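PDB 3JQQ: ferredoxin--NADP reductase, apicoplast from Plasmodium falciparum, which uses FAD to pass electrons between NADPH and the [2Fe-2S] protein ferredoxin in the apicoplast, and may serve the last step of isoprenoid precursor synthesis there. Local coordinates for residues Ser104-Asn109 against Asn113-Ile118; Asn272-Tyr277 against Lys308-Val313; Asn227-Phe232 against Ile240-Val245. The protein carries 1 engineered substitution. All blocks are in the same frame, centred on the assembly; numbering follows the deposited sequence.

Contact 1: residues Ser104-Asn109 against Asn113-Ile118; sequences SISSSN and NLSVAI. With FAD (flavin-adenine dinucleotide), chain I.
Ser104 O touches Val116 CG2 (3.5 Å), and beside this pair Ser104 N and Ala117 O grip the flavin from the two segments. The amide N of Ser104 donates to FAD O4 at 3.0 Å, while FAD N3 gives its hydrogen to Ala117 O at 2.7 Å. Between the two backbones lies a water that accepts from Ala117 N and reaches Ser104 O at 2.7 Å. With the isoalloxazine held along its pyrimidine edge by main-chain atoms, the site illustrates how main-chain groups of this FAD-binding domain hold a flavin. At Ile105, CA makes a CH···O contact with Ser115 O, and CG2 reaches across to Leu114 CB at 4.2 Å. The same Ser115 O accepts from Ser106 N at 3.0 Å. Ser106 OG has its polar partner elsewhere, in Tyr225 OH. Ser107 OG sits between its own backbone N and carbonyl carbon (chi1 48°), which turns it to the opposing strand, where it accepts from Ser115 N at 2.8 Å; Tyr48 OH is a further hydrogen-bond partner. Beyond the pair, strand 35-41 runs antiparallel to strand 114-123 and bonds to Leu114, Val116 and Ile118, whereas helix 183-192 packs against Ser104 and Ser108.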
# COMPACT_ATOMS: atom_id res chain seq x y z
N SER B 104 7.97 8.98 8.28
CA SER B 104 9.33 9.43 8.11
C SER B 104 9.48 10.87 8.59
O SER B 104 8.63 11.72 8.32
CB SER B 104 9.78 9.29 6.65
OG SER B 104 9.77 7.93 6.25
N ILE B 105 10.57 11.12 9.31
CA ILE B 105 10.86 12.45 9.83
C ILE B 105 11.45 13.28 8.70
O ILE B 105 12.38 12.85 8.02
CB ILE B 105 11.85 12.37 11.01
CG1 ILE B 105 11.31 11.42 12.09
CG2 ILE B 105 12.10 13.75 11.60
CD1 ILE B 105 12.31 11.12 13.20
N SER B 106 10.89 14.47 8.48
CA SER B 106 11.33 15.31 7.36
C SER B 106 12.15 16.53 7.81
O SER B 106 12.42 17.43 7.01
CB SER B 106 10.13 15.76 6.53
OG SER B 106 9.13 16.35 7.34
N SER B 107 12.55 16.54 9.07
CA SER B 107 13.40 17.61 9.60
C SER B 107 14.83 17.14 9.83
O SER B 107 15.12 15.95 9.74
CB SER B 107 12.81 18.15 10.91
OG SER B 107 12.47 17.10 11.79
N SER B 108 15.73 18.08 10.13
CA SER B 108 17.11 17.75 10.47
C SER B 108 17.31 17.75 11.99
O SER B 108 16.57 18.42 12.71
CB SER B 108 18.07 18.74 9.80
OG SER B 108 19.39 18.22 9.78
N ASN B 109 18.30 17.00 12.46
CA ASN B 109 18.60 16.84 13.89
C ASN B 109 18.74 18.14 14.67
O ASN B 109 18.37 18.22 15.84
CB ASN B 109 19.91 16.07 14.07
CG ASN B 109 19.71 14.58 14.08
OD1 ASN B 109 20.38 13.86 14.82
ND2 ASN B 109 18.79 14.09 13.25
N ASN B 113 12.20 21.56 16.70
CA ASN B 113 11.07 20.67 16.45
C ASN B 113 11.34 19.67 15.33
O ASN B 113 12.27 19.85 14.55
CB ASN B 113 9.82 21.49 16.09
CG ASN B 113 9.41 22.44 17.19
OD1 ASN B 113 9.35 22.05 18.36
ND2 ASN B 113 9.12 23.68 16.83
N LEU B 114 10.53 18.61 15.27
CA LEU B 114 10.64 17.63 14.19
C LEU B 114 9.46 17.69 13.22
O LEU B 114 8.37 18.15 13.58
CB LEU B 114 10.82 16.21 14.75
CG LEU B 114 9.66 15.55 15.50
CD1 LEU B 114 8.63 14.98 14.53
CD2 LEU B 114 10.17 14.45 16.42
N SER B 115 9.69 17.24 11.99
CA SER B 115 8.69 17.29 10.93
C SER B 115 8.20 15.90 10.53
O SER B 115 8.92 14.92 10.69
CB SER B 115 9.26 17.97 9.68
OG SER B 115 9.93 19.17 9.99
N VAL B 116 6.99 15.85 10.00
CA VAL B 116 6.40 14.63 9.49
C VAL B 116 5.32 15.01 8.49
O VAL B 116 4.60 15.99 8.70
CB VAL B 116 5.78 13.79 10.63
CG1 VAL B 116 4.45 13.21 10.21
CG2 VAL B 116 6.75 12.70 11.08
N ALA B 117 5.23 14.27 7.39
CA ALA B 117 4.19 14.51 6.39
C ALA B 117 3.29 13.30 6.26
O ALA B 117 3.75 12.20 5.92
CB ALA B 117 4.80 14.87 5.05
N ILE B 118 2.00 13.49 6.53
CA ILE B 118 1.06 12.39 6.61
C ILE B 118 -0.07 12.53 5.60
O ILE B 118 -0.85 13.48 5.64
CB ILE B 118 0.46 12.27 8.02
CG1 ILE B 118 1.56 12.04 9.05
CG2 ILE B 118 -0.57 11.14 8.08
CD1 ILE B 118 1.06 11.91 10.46
PA FAD I . -5.18 2.05 8.19
O1A FAD I . -4.05 1.28 8.84
O2A FAD I . -6.33 2.23 9.14
O5B FAD I . -5.64 1.33 6.82
C5B FAD I . -4.74 1.19 5.74
C4B FAD I . -5.43 1.53 4.42
O4B FAD I . -6.61 0.76 4.26
C3B FAD I . -5.85 2.99 4.37
O3B FAD I . -5.68 3.45 3.05
C2B FAD I . -7.32 2.96 4.71
O2B FAD I . -8.02 3.98 4.03
C1B FAD I . -7.77 1.59 4.24
N9A FAD I . -8.80 1.00 5.12
C8A FAD I . -8.74 0.84 6.48
N7A FAD I . -9.89 0.26 6.89
C5A FAD I . -10.68 0.04 5.81
C6A FAD I . -11.95 -0.52 5.67
N6A FAD I . -12.64 -0.88 6.74
N1A FAD I . -12.51 -0.60 4.41
C2A FAD I . -11.82 -0.13 3.32
N3A FAD I . -10.56 0.42 3.47
C4A FAD I . -10.01 0.51 4.69
N1 FAD I . 2.80 7.37 5.60
C2 FAD I . 2.77 8.74 5.46
O2 FAD I . 1.69 9.30 5.23
N3 FAD I . 3.93 9.48 5.58
C4 FAD I . 5.13 8.85 5.83
O4 FAD I . 6.16 9.50 5.93
C4X FAD I . 5.16 7.47 5.97
N5 FAD I . 6.36 6.83 6.23
C5X FAD I . 6.38 5.46 6.36
C6 FAD I . 7.59 4.82 6.62
C7 FAD I . 7.63 3.44 6.76
C7M FAD I . 8.93 2.75 7.04
C8 FAD I . 6.45 2.71 6.64
C8M FAD I . 6.46 1.21 6.79
C9 FAD I . 5.24 3.35 6.39
C9A FAD I . 5.20 4.72 6.24
N10 FAD I . 3.99 5.36 6.00
C10 FAD I . 3.99 6.73 5.85
C1' FAD I . 2.67 4.61 6.04
C2' FAD I . 1.90 4.87 7.34
O2' FAD I . 2.60 4.30 8.42
C3' FAD I . 0.48 4.30 7.41
O3' FAD I . 0.44 3.00 6.87
C4' FAD I . -0.58 5.17 6.73
O4' FAD I . -0.68 6.39 7.43
C5' FAD I . -1.94 4.49 6.76
O5' FAD I . -2.29 4.31 8.12
P FAD I . -3.80 4.46 8.63
O1P FAD I . -3.90 3.97 10.06
O2P FAD I . -4.30 5.88 8.51
O3P FAD I . -4.64 3.48 7.66
O HOH W 1 6.73 11.91 6.45

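Contact 2: residues Asn272-Tyr277 against Lys308-Val313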
# COMPACT_ATOMS: atom_id res chain seq x y z
N ASN B 272 25.86 5.68 -15.41
CA ASN B 272 27.05 6.52 -15.33
C ASN B 272 27.13 7.29 -14.01
O ASN B 272 28.22 7.45 -13.45
CB ASN B 272 27.13 7.47 -16.52
CG ASN B 272 27.67 6.80 -17.78
OD1 ASN B 272 27.76 7.42 -18.84
ND2 ASN B 272 28.02 5.53 -17.66
N LEU B 273 25.99 7.77 -13.53
CA LEU B 273 25.95 8.47 -12.24
C LEU B 273 26.32 7.53 -11.10
O LEU B 273 27.15 7.87 -10.26
CB LEU B 273 24.56 9.08 -11.99
CG LEU B 273 24.29 10.47 -12.56
CD1 LEU B 273 22.83 10.84 -12.39
CD2 LEU B 273 25.20 11.50 -11.90
N PHE B 274 25.70 6.36 -11.07
CA PHE B 274 25.96 5.40 -10.00
C PHE B 274 27.39 4.86 -10.03
O PHE B 274 28.01 4.68 -8.98
CB PHE B 274 24.96 4.24 -10.04
CG PHE B 274 25.20 3.20 -8.98
CD1 PHE B 274 24.79 3.42 -7.67
CD2 PHE B 274 25.85 2.02 -9.28
CE1 PHE B 274 25.02 2.47 -6.69
CE2 PHE B 274 26.08 1.07 -8.30
CZ PHE B 274 25.66 1.29 -7.01
N ASN B 275 27.91 4.62 -11.23
CA ASN B 275 29.24 4.01 -11.36
C ASN B 275 30.40 5.00 -11.43
O ASN B 275 31.43 4.80 -10.78
CB ASN B 275 29.27 3.05 -12.56
CG ASN B 275 28.60 1.72 -12.26
OD1 ASN B 275 28.62 1.25 -11.13
ND2 ASN B 275 28.01 1.11 -13.28
N ASN B 276 30.24 6.06 -12.22
CA ASN B 276 31.32 7.05 -12.40
C ASN B 276 31.43 8.07 -11.27
O ASN B 276 32.48 8.69 -11.09
CB ASN B 276 31.18 7.76 -13.75
CG ASN B 276 31.65 6.91 -14.91
OD1 ASN B 276 32.59 6.14 -14.78
ND2 ASN B 276 30.98 7.05 -16.06
N TYR B 277 30.35 8.25 -10.50
CA TYR B 277 30.34 9.22 -9.41
C TYR B 277 30.18 8.57 -8.04
O TYR B 277 29.97 9.25 -7.04
CB TYR B 277 29.26 10.28 -9.63
CG TYR B 277 29.57 11.24 -10.76
CD1 TYR B 277 29.15 10.97 -12.07
CD2 TYR B 277 30.28 12.41 -10.53
CE1 TYR B 277 29.44 11.84 -13.10
CE2 TYR B 277 30.56 13.29 -11.57
CZ TYR B 277 30.14 13.00 -12.85
OH TYR B 277 30.42 13.86 -13.88
N LYS B 308 26.22 -3.38 -3.28
CA LYS B 308 25.00 -3.53 -2.51
C LYS B 308 25.07 -2.78 -1.18
O LYS B 308 24.06 -2.62 -0.50
CB LYS B 308 24.68 -5.01 -2.29
CG LYS B 308 23.96 -5.65 -3.48
CD LYS B 308 24.14 -7.15 -3.51
CE LYS B 308 23.42 -7.75 -4.71
NZ LYS B 308 23.81 -9.17 -4.96
N LYS B 309 26.27 -2.32 -0.83
CA LYS B 309 26.44 -1.50 0.37
C LYS B 309 25.95 -0.09 0.07
O LYS B 309 25.60 0.67 0.97
CB LYS B 309 27.91 -1.44 0.79
CG LYS B 309 28.74 -0.40 0.03
CD LYS B 309 30.12 -0.19 0.66
CE LYS B 309 30.03 0.60 1.97
NZ LYS B 309 31.37 0.81 2.59
N ARG B 310 25.93 0.24 -1.22
CA ARG B 310 25.62 1.59 -1.68
C ARG B 310 24.13 1.79 -1.97
O ARG B 310 23.68 2.92 -2.17
CB ARG B 310 26.44 1.92 -2.93
CG ARG B 310 27.94 1.99 -2.69
CD ARG B 310 28.63 2.78 -3.80
NE ARG B 310 28.91 1.95 -4.97
CZ ARG B 310 28.89 2.41 -6.22
NH1 ARG B 310 28.58 3.67 -6.47
NH2 ARG B 310 29.16 1.59 -7.23
N VAL B 311 23.38 0.70 -1.99
CA VAL B 311 21.95 0.76 -2.31
C VAL B 311 21.10 0.67 -1.04
O VAL B 311 21.33 -0.18 -0.18
CB VAL B 311 21.55 -0.35 -3.30
CG1 VAL B 311 20.04 -0.36 -3.50
CG2 VAL B 311 22.27 -0.17 -4.62
N HIS B 312 20.11 1.55 -0.95
CA HIS B 312 19.21 1.59 0.21
C HIS B 312 17.76 1.60 -0.25
O HIS B 312 17.40 2.35 -1.16
CB HIS B 312 19.48 2.84 1.05
CG HIS B 312 20.90 2.98 1.50
ND1 HIS B 312 21.31 2.60 2.76
CD2 HIS B 312 21.99 3.46 0.87
CE1 HIS B 312 22.61 2.85 2.88
NE2 HIS B 312 23.04 3.37 1.75
N VAL B 313 16.93 0.79 0.39
CA VAL B 313 15.53 0.70 0.02
C VAL B 313 14.61 0.69 1.24
O VAL B 313 14.85 -0.06 2.20
CB VAL B 313 15.25 -0.54 -0.85
CG1 VAL B 313 15.55 -1.81 -0.06
CG2 VAL B 313 13.80 -0.55 -1.33
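Phe274 and Arg310 account for most of the surface buried here, and they offer a compact example of an arginine that serves a ring and a carbonyl of one residue together. The guanidinium lies flat over one face of the phenyl ring, with the planes only 14° apart. Its CZ stands 3.9 Å from the ring centroid, close enough to the normal for a cation-pi interaction, and the closest approach of guanidinium to ring is Arg310 NH2 to Phe274 CE2, 3.3 Å. Meanwhile the edge of the guanidinium is spent on the backbone: NH1 donates to Phe274 O over 2.8 Å, with an N-H···O angle of 162° and the acceptor near the guanidinium plane. Two torsions suit this double use. Phe274 carries CG anti to its N (chi1 179°), beside its own carbonyl carbon, and the arginine chain bends at chi3 to lay its flat end across the ring. Val311 adds a smaller apolar touch, its CG2 lying 4.3 Å from Phe274 CE1. The contact thus ties the C-terminal end of helix 267-276 to Arg310, just ahead of edge strand 311-315, and to Val311 at its start, alongside Leu281 of the neighbouring strand. NH1 also makes a weak bond to Cys279 O. Chemically, stacking and hydrogen bonding would restrict guanidinium rotation; with Lys306 NZ close to NH2, ring and carbonyl may offset a charge this neighbour would otherwise disfavour.

Contact 3: residues Asn227-Phe232 against Ile240-Val245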
# COMPACT_ATOMS: atom_id res chain seq x y z
N ASN B 227 8.37 23.86 -1.73
CA ASN B 227 9.06 25.07 -1.30
C ASN B 227 10.55 24.82 -1.11
O ASN B 227 11.39 25.51 -1.70
CB ASN B 227 8.48 25.59 0.02
CG ASN B 227 7.11 26.19 -0.14
OD1 ASN B 227 6.64 26.43 -1.25
ND2 ASN B 227 6.45 26.46 0.98
N GLU B 228 10.86 23.84 -0.27
CA GLU B 228 12.24 23.46 0.00
C GLU B 228 12.94 22.99 -1.27
O GLU B 228 14.04 23.42 -1.57
CB GLU B 228 12.29 22.37 1.07
CG GLU B 228 11.86 22.81 2.45
CD GLU B 228 10.35 22.90 2.61
OE1 GLU B 228 9.89 23.26 3.72
OE2 GLU B 228 9.63 22.60 1.63
N LEU B 229 12.28 22.09 -2.00
CA LEU B 229 12.87 21.53 -3.21
C LEU B 229 13.22 22.61 -4.22
O LEU B 229 14.27 22.56 -4.86
CB LEU B 229 11.93 20.49 -3.84
CG LEU B 229 11.81 19.13 -3.14
CD1 LEU B 229 10.70 18.29 -3.77
CD2 LEU B 229 13.14 18.38 -3.17
N GLU B 230 12.33 23.59 -4.37
CA GLU B 230 12.59 24.71 -5.27
C GLU B 230 13.68 25.62 -4.72
O GLU B 230 14.44 26.22 -5.48
CB GLU B 230 11.31 25.49 -5.55
CG GLU B 230 10.41 24.84 -6.59
CD GLU B 230 9.16 25.64 -6.88
OE1 GLU B 230 8.67 26.34 -5.97
OE2 GLU B 230 8.66 25.57 -8.03
N TYR B 231 13.75 25.72 -3.40
CA TYR B 231 14.77 26.55 -2.76
C TYR B 231 16.17 25.95 -2.95
O TYR B 231 17.14 26.68 -3.13
CB TYR B 231 14.48 26.74 -1.27
CG TYR B 231 15.65 27.35 -0.51
CD1 TYR B 231 15.83 28.73 -0.45
CD2 TYR B 231 16.57 26.54 0.15
CE1 TYR B 231 16.89 29.28 0.24
CE2 TYR B 231 17.63 27.09 0.85
CZ TYR B 231 17.78 28.46 0.89
OH TYR B 231 18.84 29.00 1.58
N PHE B 232 16.25 24.62 -2.90
CA PHE B 232 17.53 23.96 -3.09
C PHE B 232 18.01 24.08 -4.53
O PHE B 232 19.21 24.26 -4.78
CB PHE B 232 17.45 22.49 -2.66
CG PHE B 232 17.15 22.30 -1.20
CD1 PHE B 232 16.12 21.47 -0.80
CD2 PHE B 232 17.90 22.95 -0.23
CE1 PHE B 232 15.83 21.28 0.54
CE2 PHE B 232 17.63 22.77 1.12
CZ PHE B 232 16.59 21.93 1.50
N ILE B 240 22.41 19.99 -7.34
CA ILE B 240 21.14 19.24 -7.33
C ILE B 240 20.40 19.29 -8.67
O ILE B 240 20.36 20.32 -9.34
CB ILE B 240 20.20 19.73 -6.21
CG1 ILE B 240 19.19 18.64 -5.84
CG2 ILE B 240 19.50 21.02 -6.62
CD1 ILE B 240 18.48 18.88 -4.53
N ASN B 241 19.80 18.15 -9.03
CA ASN B 241 19.01 18.04 -10.24
C ASN B 241 17.77 17.18 -9.97
O ASN B 241 17.89 16.01 -9.61
CB ASN B 241 19.84 17.42 -11.37
CG ASN B 241 19.13 17.46 -12.71
OD1 ASN B 241 18.35 18.36 -12.99
ND2 ASN B 241 19.42 16.47 -13.56
N ILE B 242 16.59 17.77 -10.12
CA ILE B 242 15.34 17.09 -9.79
C ILE B 242 14.54 16.70 -11.02
O ILE B 242 14.18 17.56 -11.83
CB ILE B 242 14.44 17.96 -8.90
CG1 ILE B 242 15.18 18.37 -7.62
CG2 ILE B 242 13.15 17.22 -8.58
CD1 ILE B 242 14.46 19.45 -6.83
N HIS B 243 14.24 15.41 -11.15
CA HIS B 243 13.38 14.93 -12.23
C HIS B 243 12.02 14.51 -11.69
O HIS B 243 11.92 13.59 -10.87
CB HIS B 243 14.04 13.77 -12.97
CG HIS B 243 15.36 14.12 -13.60
ND1 HIS B 243 15.47 15.02 -14.64
CD2 HIS B 243 16.62 13.69 -13.35
CE1 HIS B 243 16.74 15.13 -15.00
NE2 HIS B 243 17.45 14.33 -14.22
N TYR B 244 10.96 15.19 -12.14
CA TYR B 244 9.60 14.89 -11.70
C TYR B 244 8.87 13.99 -12.69
O TYR B 244 8.88 14.25 -13.89
CB TYR B 244 8.80 16.19 -11.52
CG TYR B 244 9.27 17.08 -10.40
CD1 TYR B 244 9.82 18.33 -10.67
CD2 TYR B 244 9.15 16.69 -9.07
CE1 TYR B 244 10.25 19.16 -9.65
CE2 TYR B 244 9.58 17.50 -8.05
CZ TYR B 244 10.12 18.74 -8.34
OH TYR B 244 10.55 19.56 -7.32
N VAL B 245 8.23 12.95 -12.18
CA VAL B 245 7.45 12.05 -13.02
C VAL B 245 5.99 12.07 -12.58
O VAL B 245 5.64 11.52 -11.54
CB VAL B 245 7.98 10.61 -12.95
CG1 VAL B 245 7.29 9.74 -14.00
CG2 VAL B 245 9.48 10.58 -13.13
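Leu229 packs on Ile242 and Tyr244 inside a beta-alpha-beta unit, in which strand 211-217 is followed by helix 226-235 and then by strand 240-246, parallel to the first. The unit belongs to the NADP-binding domain, and the contact exemplifies how a crossover helix covers its sheet with apolar side chains. The N-to-C directions of helix segment 227-232 and strand segment 240-245 are 134° apart, their axes 9.5 Å apart at closest approach. The leucine can be followed outward. Its CB points to the strand and has two partners ahead of it, Tyr244 OH at 3.9 Å and Ile242 CD1 at 4.1 Å. From there CG is anti to the carbonyl carbon (chi1 -73°), and the branch divides the work: CD2 takes Ile242 CD1, whereas CD1 approaches Tyr244 OH at 3.8 Å, arriving at the edge of the tyrosine ring near its plane. Within the strand, Ile242 CG2 lies over one face of that ring, toward its rim. One helical turn on, Phe232 uses CB rather than its ring, touching Ile240 CD1 at 4.2 Å. Leu189 of helix 183-192 packs on both Phe232 and Ile240, and Ile186 on Leu229, so that a second helix closes the same apolar layer. Backbone oxygens are covered too: Ile242 CD1 rests 3.7 Å from Leu229 O, and Ile240 CG2 lies 3.7 Å from Phe232 O.

Overall arrangement
Along the chain contact 1 comes first, contact 3 second and contact 2 last. Contact 1 belongs to the antiparallel FAD-binding domain, whereas contacts 3 and 2 reach the two outermost strands, 240-246 and 311-315, of the five-stranded parallel sheet of the nucleotide-binding part. Centres of contacts 2 and 3 are about 20 Å apart, those of contacts 1 and 3 about 18 Å apart, and those of contacts 1 and 2 about 26 Å apart; none touches another. Helix 183-192 bridges the domains, packing against both contact 1 and contact 3. Flavin binding is thus served directly by contact 1, while the other two fasten helices to the sheet edges.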